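Local coordinates for protein GP37 (Pseudomonas phage phikz, PDB 5FT0) that inhibits the RNA degradosome of the bacterial host during phage infection, probably by acting on the ribonuclease RNase E, at residues D101-D106 against K167-N172; L178-Y183 against V223-K228. All coordinates share one frame; numbering follows the deposited sequence.

Overall arrangement
Contact 1 (101-106 with 167-172) and contact 2 (178-183 with 223-228) follow one another along the chain. The first is complete before the second starts. Their centres lie 18 Å apart, and their nearest atoms stay about 7 Å from each other. Both draw on the long helix 158-187 and on the same seven-stranded antiparallel sheet. Contact 1 meets an outermost strand, 103-106, next to a potassium site. Contact 2 meets strand 220-232, in the middle of the sheet and much nearer the centre of the chain. One helix therefore reaches the sheet at two places, once at its margin and once in the buried interior.

Contact 1: residues D101-D106 against K167-N172; sequences DEYISD and KKNANN. With K (potassium ion), chain D.
The phenol ring of Tyr103 and the side-chain amide of Asn169 meet obliquely, their planes 26° apart. The two side chains come from opposite directions. OD1 of Asn169 lies 3.4 Å from CE2 of Tyr103, and the amide carbon CG of Asn169 is 3.6 Å from the same ring carbon. At the far end of the ring, OH of Tyr103 is 3.5 Å from ND2 of Asn169. The angle there is too poor for a hydrogen bond. The CB of Tyr103 points toward the helix; with CG anti to the carbonyl carbon (chi1 -78°), the ring meets the amide of Asn169.

The amide is held by other partners. ND2 donates to the backbone O of Val165, one turn back in the helix, and OD1 accepts from ND2 of Asn100. These two bonds should fix the rotation of the amide against the ring. The 101-106 segment leads into an edge strand of the antiparallel sheet, and Asn169 belongs to the long helix 158-187, which is kinked here. Val127 of strand 122-132 and Val96 of helix 87-98 also pack on the Tyr103 side chain.

The backbone side of Tyr103 has a different task. Its O binds the potassium ion at 2.7 Å, together with the O atoms of Ile97 and Asn100. Asn100 thus links the site to the helix, since its side chain meets Asn169 and also accepts from the N of Glu102.

At the solvent-exposed end of the contact, Lys168 reaches out with a chain extended from CB to NZ, all four torsions near 180°. Its NZ comes within 4.2 Å of the N of Asp101. The carboxylate OD2 of Asp101 is 4.7 Å from NZ of Lys168, so any attraction is probably long-range.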
ATOM      1  N   ASP A 101      -4.344   7.688 -22.395  1.00 52.20           N
ATOM      2  CA  ASP A 101      -5.280   6.798 -21.722  1.00 50.16           C
ATOM      3  C   ASP A 101      -4.595   5.906 -20.699  1.00 44.49           C
ATOM      4  O   ASP A 101      -5.249   5.456 -19.752  1.00 45.45           O
ATOM      5  CB  ASP A 101      -6.018   5.939 -22.751  1.00 61.60           C
ATOM      6  CG  ASP A 101      -6.830   6.770 -23.728  1.00 68.15           C
ATOM      7  OD1 ASP A 101      -7.515   7.715 -23.281  1.00 70.38           O
ATOM      8  OD2 ASP A 101      -6.775   6.482 -24.942  1.00 78.10           O
ATOM      9  N   GLU A 102      -3.296   5.649 -20.860  1.00 41.46           N
ATOM     10  CA  GLU A 102      -2.562   4.833 -19.902  1.00 50.12           C
ATOM     11  C   GLU A 102      -2.106   5.620 -18.680  1.00 49.10           C
ATOM     12  O   GLU A 102      -1.893   5.018 -17.621  1.00 49.40           O
ATOM     13  CB  GLU A 102      -1.356   4.180 -20.581  1.00 58.08           C
ATOM     14  CG  GLU A 102      -1.726   3.021 -21.495  1.00 57.76           C
ATOM     15  CD  GLU A 102      -0.517   2.248 -21.980  1.00 64.91           C
ATOM     16  OE1 GLU A 102       0.078   1.506 -21.171  1.00 67.57           O
ATOM     17  OE2 GLU A 102      -0.157   2.388 -23.167  1.00 76.04           O
ATOM     18  N   TYR A 103      -1.948   6.938 -18.800  1.00 43.08           N
ATOM     19  CA  TYR A 103      -1.632   7.768 -17.644  1.00 38.88           C
ATOM     20  C   TYR A 103      -2.820   7.818 -16.690  1.00 40.86           C
ATOM     21  O   TYR A 103      -3.939   8.151 -17.092  1.00 45.30           O
ATOM     22  CB  TYR A 103      -1.276   9.190 -18.075  1.00 37.14           C
ATOM     23  CG  TYR A 103       0.116   9.386 -18.631  1.00 40.18           C
ATOM     24  CD1 TYR A 103       1.034   8.347 -18.670  1.00 37.40           C
ATOM     25  CD2 TYR A 103       0.516  10.631 -19.101  1.00 38.67           C
ATOM     26  CE1 TYR A 103       2.309   8.540 -19.179  1.00 33.61           C
ATOM     27  CE2 TYR A 103       1.782  10.834 -19.605  1.00 39.07           C
ATOM     28  CZ  TYR A 103       2.675   9.789 -19.643  1.00 39.84           C
ATOM     29  OH  TYR A 103       3.939  10.001 -20.148  1.00 40.89           O
ATOM     30  N   ILE A 104      -2.577   7.491 -15.424  1.00 42.65           N
ATOM     31  CA  ILE A 104      -3.540   7.747 -14.364  1.00 42.87           C
ATOM     32  C   ILE A 104      -2.855   8.601 -13.307  1.00 43.66           C
ATOM     33  O   ILE A 104      -1.629   8.609 -13.176  1.00 36.45           O
ATOM     34  CB  ILE A 104      -4.111   6.459 -13.734  1.00 42.08           C
ATOM     35  CG1 ILE A 104      -3.007   5.665 -13.034  1.00 42.01           C
ATOM     36  CG2 ILE A 104      -4.817   5.614 -14.784  1.00 39.16           C
ATOM     37  CD1 ILE A 104      -3.521   4.743 -11.951  1.00 50.49           C
ATOM     38  N   SER A 105      -3.671   9.334 -12.554  1.00 42.01           N
ATOM     39  CA  SER A 105      -3.194  10.212 -11.496  1.00 39.38           C
ATOM     40  C   SER A 105      -3.673   9.682 -10.155  1.00 43.18           C
ATOM     41  O   SER A 105      -4.857   9.370  -9.994  1.00 43.88           O
ATOM     42  CB  SER A 105      -3.686  11.646 -11.706  1.00 42.46           C
ATOM     43  OG  SER A 105      -3.402  12.451 -10.574  1.00 46.18           O
ATOM     44  N   ASP A 106      -2.754   9.583  -9.200  1.00 41.88           N
ATOM     45  CA  ASP A 106      -3.090   9.149  -7.848  1.00 47.79           C
ATOM     46  C   ASP A 106      -2.117   9.815  -6.890  1.00 43.76           C
ATOM     47  O   ASP A 106      -0.910   9.567  -6.961  1.00 45.27           O
ATOM     48  CB  ASP A 106      -3.026   7.627  -7.724  1.00 47.74           C
ATOM     49  CG  ASP A 106      -3.538   7.127  -6.387  1.00 56.92           C
ATOM     50  OD1 ASP A 106      -4.280   7.875  -5.716  1.00 60.13           O
ATOM     51  OD2 ASP A 106      -3.202   5.984  -6.008  1.00 59.53           O
ATOM     52  N   LYS A 167       6.607  10.874 -28.062  1.00 54.42           N
ATOM     53  CA  LYS A 167       5.997  11.987 -28.788  1.00 54.11           C
ATOM     54  C   LYS A 167       4.536  12.223 -28.427  1.00 52.97           C
ATOM     55  O   LYS A 167       4.040  13.339 -28.618  1.00 57.53           O
ATOM     56  CB  LYS A 167       6.107  11.769 -30.299  1.00 54.97           C
ATOM     57  CG  LYS A 167       7.508  11.634 -30.841  1.00 68.06           C
ATOM     58  CD  LYS A 167       7.477  11.282 -32.315  1.00 73.24           C
ATOM     59  CE  LYS A 167       8.413  12.162 -33.142  1.00 70.37           C
ATOM     60  NZ  LYS A 167       9.848  11.950 -32.823  1.00 69.08           N
ATOM     61  N   LYS A 168       3.832  11.210 -27.923  1.00 50.04           N
ATOM     62  CA  LYS A 168       2.418  11.393 -27.609  1.00 53.09           C
ATOM     63  C   LYS A 168       2.215  12.389 -26.474  1.00 59.50           C
ATOM     64  O   LYS A 168       1.219  13.120 -26.463  1.00 59.22           O
ATOM     65  CB  LYS A 168       1.778  10.048 -27.255  1.00 51.96           C
ATOM     66  CG  LYS A 168       0.300  10.124 -26.898  1.00 55.77           C
ATOM     67  CD  LYS A 168      -0.272   8.744 -26.603  1.00 58.77           C
ATOM     68  CE  LYS A 168      -1.752   8.814 -26.257  1.00 67.61           C
ATOM     69  NZ  LYS A 168      -2.328   7.459 -26.019  1.00 76.07           N
ATOM     70  N   ASN A 169       3.153  12.447 -25.530  1.00 56.27           N
ATOM     71  CA  ASN A 169       3.014  13.267 -24.336  1.00 50.64           C
ATOM     72  C   ASN A 169       4.003  14.422 -24.286  1.00 42.61           C
ATOM     73  O   ASN A 169       3.924  15.240 -23.364  1.00 45.30           O
ATOM     74  CB  ASN A 169       3.193  12.398 -23.084  1.00 46.93           C
ATOM     75  CG  ASN A 169       2.451  11.082 -23.174  1.00 50.51           C
ATOM     76  OD1 ASN A 169       1.250  11.011 -22.913  1.00 53.10           O
ATOM     77  ND2 ASN A 169       3.170  10.024 -23.541  1.00 47.90           N
ATOM     78  N   ALA A 170       4.917  14.516 -25.254  1.00 42.04           N
ATOM     79  CA  ALA A 170       6.075  15.396 -25.108  1.00 43.43           C
ATOM     80  C   ALA A 170       5.669  16.857 -24.955  1.00 49.98           C
ATOM     81  O   ALA A 170       6.208  17.569 -24.099  1.00 47.39           O
ATOM     82  CB  ALA A 170       7.013  15.227 -26.302  1.00 50.22           C
ATOM     83  N   ASN A 171       4.724  17.326 -25.771  1.00 45.89           N
ATOM     84  CA  ASN A 171       4.372  18.741 -25.727  1.00 50.91           C
ATOM     85  C   ASN A 171       3.528  19.076 -24.501  1.00 46.96           C
ATOM     86  O   ASN A 171       3.693  20.149 -23.910  1.00 47.68           O
ATOM     87  CB  ASN A 171       3.645  19.149 -27.008  1.00 49.98           C
ATOM     88  CG  ASN A 171       3.438  20.650 -27.104  1.00 56.15           C
ATOM     89  OD1 ASN A 171       2.317  21.145 -26.986  1.00 57.41           O
ATOM     90  ND2 ASN A 171       4.527  21.386 -27.303  1.00 47.89           N
ATOM     91  N   ASN A 172       2.618  18.181 -24.109  1.00 44.83           N
ATOM     92  CA  ASN A 172       1.851  18.402 -22.887  1.00 44.29           C
ATOM     93  C   ASN A 172       2.763  18.452 -21.669  1.00 42.53           C
ATOM     94  O   ASN A 172       2.563  19.272 -20.765  1.00 37.86           O
ATOM     95  CB  ASN A 172       0.801  17.306 -22.714  1.00 40.86           C
ATOM     96  CG  ASN A 172      -0.335  17.419 -23.711  1.00 47.22           C
ATOM     97  OD1 ASN A 172      -0.699  18.515 -24.132  1.00 51.01           O
ATOM     98  ND2 ASN A 172      -0.903  16.279 -24.091  1.00 51.85           N
TER
HETATM   99  K     K D1258      -5.886   9.294 -18.639  1.00 75.44           K

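Contact 2: residues L178-Y183 against V223-K228; sequences LAYTDY and VLFTIK
A helix lying along a strand of an antiparallel sheet, running the opposite way, makes this contact, with Tyr180 of the helix set against Phe225 and Ile227 of the strand. All three side chains are buried. The rings of Tyr180 and Phe225 meet obliquely, their centroids 4.9 Å apart and their planes at 32°. CE2 of Tyr180 is the leading atom. It sits over one face of the Phe225 ring, displaced toward the rim, and is 3.6 Å from CE1 of Phe225. The Tyr180 OH also comes close, at 3.8 Å from CZ of Phe225.

Ile227 covers a different part of the tyrosine. Its CD1 lies over a face of the Tyr180 ring, 3.8 Å from the centroid and 20° off the ring normal, in a CH-pi contact. The nearest ring atom is CD1 of Tyr180, which lies across the ring from CE2. The two strand residues therefore meet opposite corners of one ring. Ile227 CG1 also lies at the edge of the Phe225 ring, in its plane.

Phe225 and Ile227 are two residues apart on strand 220-232 and both point toward helix 158-187. Thr226 between them points away, and its OG1 is hydrogen-bonded to Val134 O and Ser212 OG. CG of Phe225 is anti to its backbone N (chi1 -159°), which turns a face of the ring to CE2 of Tyr180. Phe130 of the adjacent strand 122-132 packs on the side chains of both Tyr180 and Phe225. Leu89 of helix 87-98 adds its side chain to Tyr180. A bound arginine lies about 12 Å from the side chain of Phe225, too far to touch it.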
ATOM      1  N   LEU A 178       6.760  24.226 -18.261  1.00 34.14           N
ATOM      2  CA  LEU A 178       6.728  25.652 -18.567  1.00 36.79           C
ATOM      3  C   LEU A 178       5.766  26.391 -17.645  1.00 30.28           C
ATOM      4  O   LEU A 178       6.081  27.473 -17.137  1.00 33.00           O
ATOM      5  CB  LEU A 178       6.329  25.853 -20.029  1.00 43.94           C
ATOM      6  CG  LEU A 178       7.063  26.917 -20.845  1.00 56.18           C
ATOM      7  CD1 LEU A 178       8.521  26.526 -21.039  1.00 50.70           C
ATOM      8  CD2 LEU A 178       6.371  27.117 -22.185  1.00 59.38           C
ATOM      9  N   ALA A 179       4.585  25.812 -17.413  1.00 28.32           N
ATOM     10  CA  ALA A 179       3.595  26.447 -16.550  1.00 25.96           C
ATOM     11  C   ALA A 179       4.140  26.655 -15.142  1.00 29.39           C
ATOM     12  O   ALA A 179       3.983  27.733 -14.556  1.00 28.18           O
ATOM     13  CB  ALA A 179       2.319  25.605 -16.517  1.00 27.94           C
ATOM     14  N   TYR A 180       4.783  25.627 -14.581  1.00 29.06           N
ATOM     15  CA  TYR A 180       5.408  25.779 -13.272  1.00 26.23           C
ATOM     16  C   TYR A 180       6.564  26.767 -13.329  1.00 28.63           C
ATOM     17  O   TYR A 180       6.764  27.550 -12.393  1.00 31.86           O
ATOM     18  CB  TYR A 180       5.883  24.421 -12.752  1.00 25.08           C
ATOM     19  CG  TYR A 180       4.810  23.665 -12.014  1.00 25.92           C
ATOM     20  CD1 TYR A 180       3.870  22.908 -12.699  1.00 24.48           C
ATOM     21  CD2 TYR A 180       4.715  23.735 -10.632  1.00 26.00           C
ATOM     22  CE1 TYR A 180       2.877  22.227 -12.028  1.00 25.47           C
ATOM     23  CE2 TYR A 180       3.725  23.058  -9.950  1.00 26.80           C
ATOM     24  CZ  TYR A 180       2.806  22.307 -10.654  1.00 27.43           C
ATOM     25  OH  TYR A 180       1.818  21.631  -9.979  1.00 27.83           O
ATOM     26  N   THR A 181       7.330  26.745 -14.422  1.00 27.76           N
ATOM     27  CA  THR A 181       8.442  27.679 -14.571  1.00 25.47           C
ATOM     28  C   THR A 181       7.944  29.119 -14.614  1.00 32.97           C
ATOM     29  O   THR A 181       8.491  29.998 -13.939  1.00 29.85           O
ATOM     30  CB  THR A 181       9.236  27.348 -15.835  1.00 32.79           C
ATOM     31  OG1 THR A 181       9.696  25.992 -15.768  1.00 34.32           O
ATOM     32  CG2 THR A 181      10.431  28.279 -15.973  1.00 33.66           C
ATOM     33  N   ASP A 182       6.896  29.374 -15.400  1.00 28.95           N
ATOM     34  CA  ASP A 182       6.351  30.724 -15.491  1.00 33.80           C
ATOM     35  C   ASP A 182       5.709  31.150 -14.177  1.00 30.97           C
ATOM     36  O   ASP A 182       5.888  32.289 -13.731  1.00 31.21           O
ATOM     37  CB  ASP A 182       5.341  30.809 -16.636  1.00 35.51           C
ATOM     38  CG  ASP A 182       5.996  30.705 -17.996  1.00 36.06           C
ATOM     39  OD1 ASP A 182       7.226  30.912 -18.084  1.00 40.39           O
ATOM     40  OD2 ASP A 182       5.279  30.424 -18.979  1.00 43.61           O
ATOM     41  N   TYR A 183       4.955  30.248 -13.542  1.00 30.65           N
ATOM     42  CA  TYR A 183       4.278  30.605 -12.298  1.00 25.94           C
ATOM     43  C   TYR A 183       5.277  31.036 -11.231  1.00 28.35           C
ATOM     44  O   TYR A 183       5.085  32.057 -10.562  1.00 28.61           O
ATOM     45  CB  TYR A 183       3.430  29.440 -11.791  1.00 28.32           C
ATOM     46  CG  TYR A 183       2.544  29.841 -10.636  1.00 29.78           C
ATOM     47  CD1 TYR A 183       1.273  30.351 -10.858  1.00 22.84           C
ATOM     48  CD2 TYR A 183       2.986  29.732  -9.323  1.00 26.17           C
ATOM     49  CE1 TYR A 183       0.461  30.731  -9.808  1.00 28.95           C
ATOM     50  CE2 TYR A 183       2.180  30.112  -8.263  1.00 23.86           C
ATOM     51  CZ  TYR A 183       0.918  30.610  -8.513  1.00 26.79           C
ATOM     52  OH  TYR A 183       0.109  30.996  -7.466  1.00 26.85           O
ATOM     53  N   VAL A 223       9.272  29.011  -0.862  1.00 28.30           N
ATOM     54  CA  VAL A 223       8.414  27.928  -1.326  1.00 29.01           C
ATOM     55  C   VAL A 223       9.227  27.068  -2.282  1.00 23.44           C
ATOM     56  O   VAL A 223       9.825  27.586  -3.233  1.00 30.69           O
ATOM     57  CB  VAL A 223       7.142  28.457  -2.009  1.00 25.78           C
ATOM     58  CG1 VAL A 223       6.306  27.297  -2.523  1.00 20.03           C
ATOM     59  CG2 VAL A 223       6.340  29.310  -1.038  1.00 31.59           C
ATOM     60  N   LEU A 224       9.254  25.764  -2.027  1.00 23.09           N
ATOM     61  CA  LEU A 224      10.007  24.815  -2.834  1.00 24.71           C
ATOM     62  C   LEU A 224       9.048  23.864  -3.532  1.00 27.31           C
ATOM     63  O   LEU A 224       8.033  23.463  -2.956  1.00 27.62           O
ATOM     64  CB  LEU A 224      10.994  24.012  -1.975  1.00 25.77           C
ATOM     65  CG  LEU A 224      12.018  24.801  -1.154  1.00 34.05           C
ATOM     66  CD1 LEU A 224      12.876  23.853  -0.331  1.00 29.29           C
ATOM     67  CD2 LEU A 224      12.882  25.669  -2.053  1.00 30.12           C
ATOM     68  N   PHE A 225       9.380  23.495  -4.767  1.00 24.19           N
ATOM     69  CA  PHE A 225       8.585  22.538  -5.521  1.00 29.52           C
ATOM     70  C   PHE A 225       9.480  21.861  -6.546  1.00 25.76           C
ATOM     71  O   PHE A 225      10.267  22.524  -7.228  1.00 24.88           O
ATOM     72  CB  PHE A 225       7.395  23.212  -6.220  1.00 23.56           C
ATOM     73  CG  PHE A 225       6.289  22.258  -6.594  1.00 24.96           C
ATOM     74  CD1 PHE A 225       6.415  21.411  -7.684  1.00 25.99           C
ATOM     75  CD2 PHE A 225       5.121  22.215  -5.853  1.00 29.12           C
ATOM     76  CE1 PHE A 225       5.397  20.537  -8.022  1.00 25.12           C
ATOM     77  CE2 PHE A 225       4.097  21.344  -6.189  1.00 24.42           C
ATOM     78  CZ  PHE A 225       4.238  20.505  -7.273  1.00 27.08           C
ATOM     79  N   THR A 226       9.358  20.541  -6.647  1.00 23.86           N
ATOM     80  CA  THR A 226      10.110  19.759  -7.617  1.00 25.05           C
ATOM     81  C   THR A 226       9.154  18.876  -8.405  1.00 28.95           C
ATOM     82  O   THR A 226       8.198  18.328  -7.848  1.00 26.69           O
ATOM     83  CB  THR A 226      11.188  18.894  -6.931  1.00 29.06           C
ATOM     84  OG1 THR A 226      12.176  19.741  -6.328  1.00 27.78           O
ATOM     85  CG2 THR A 226      11.872  17.976  -7.934  1.00 24.56           C
ATOM     86  N   ILE A 227       9.403  18.766  -9.706  1.00 26.14           N
ATOM     87  CA  ILE A 227       8.729  17.805 -10.567  1.00 29.71           C
ATOM     88  C   ILE A 227       9.775  16.824 -11.070  1.00 30.06           C
ATOM     89  O   ILE A 227      10.801  17.237 -11.623  1.00 30.00           O
ATOM     90  CB  ILE A 227       8.016  18.492 -11.747  1.00 28.31           C
ATOM     91  CG1 ILE A 227       6.972  19.483 -11.236  1.00 28.53           C
ATOM     92  CG2 ILE A 227       7.376  17.454 -12.652  1.00 27.76           C
ATOM     93  CD1 ILE A 227       6.209  20.177 -12.337  1.00 33.25           C
ATOM     94  N   LYS A 228       9.526  15.535 -10.867  1.00 28.06           N
ATOM     95  CA  LYS A 228      10.417  14.482 -11.335  1.00 27.44           C
ATOM     96  C   LYS A 228       9.756  13.746 -12.487  1.00 30.68           C
ATOM     97  O   LYS A 228       8.582  13.372 -12.399  1.00 31.67           O
ATOM     98  CB  LYS A 228      10.761  13.495 -10.218  1.00 29.24           C
ATOM     99  CG  LYS A 228      11.690  12.373 -10.680  1.00 32.74           C
ATOM    100  CD  LYS A 228      12.038  11.407  -9.557  1.00 38.37           C
ATOM    101  CE  LYS A 228      10.884  10.486  -9.230  1.00 42.07           C
ATOM    102  NZ  LYS A 228      11.258   9.494  -8.183  1.00 48.50           N
TER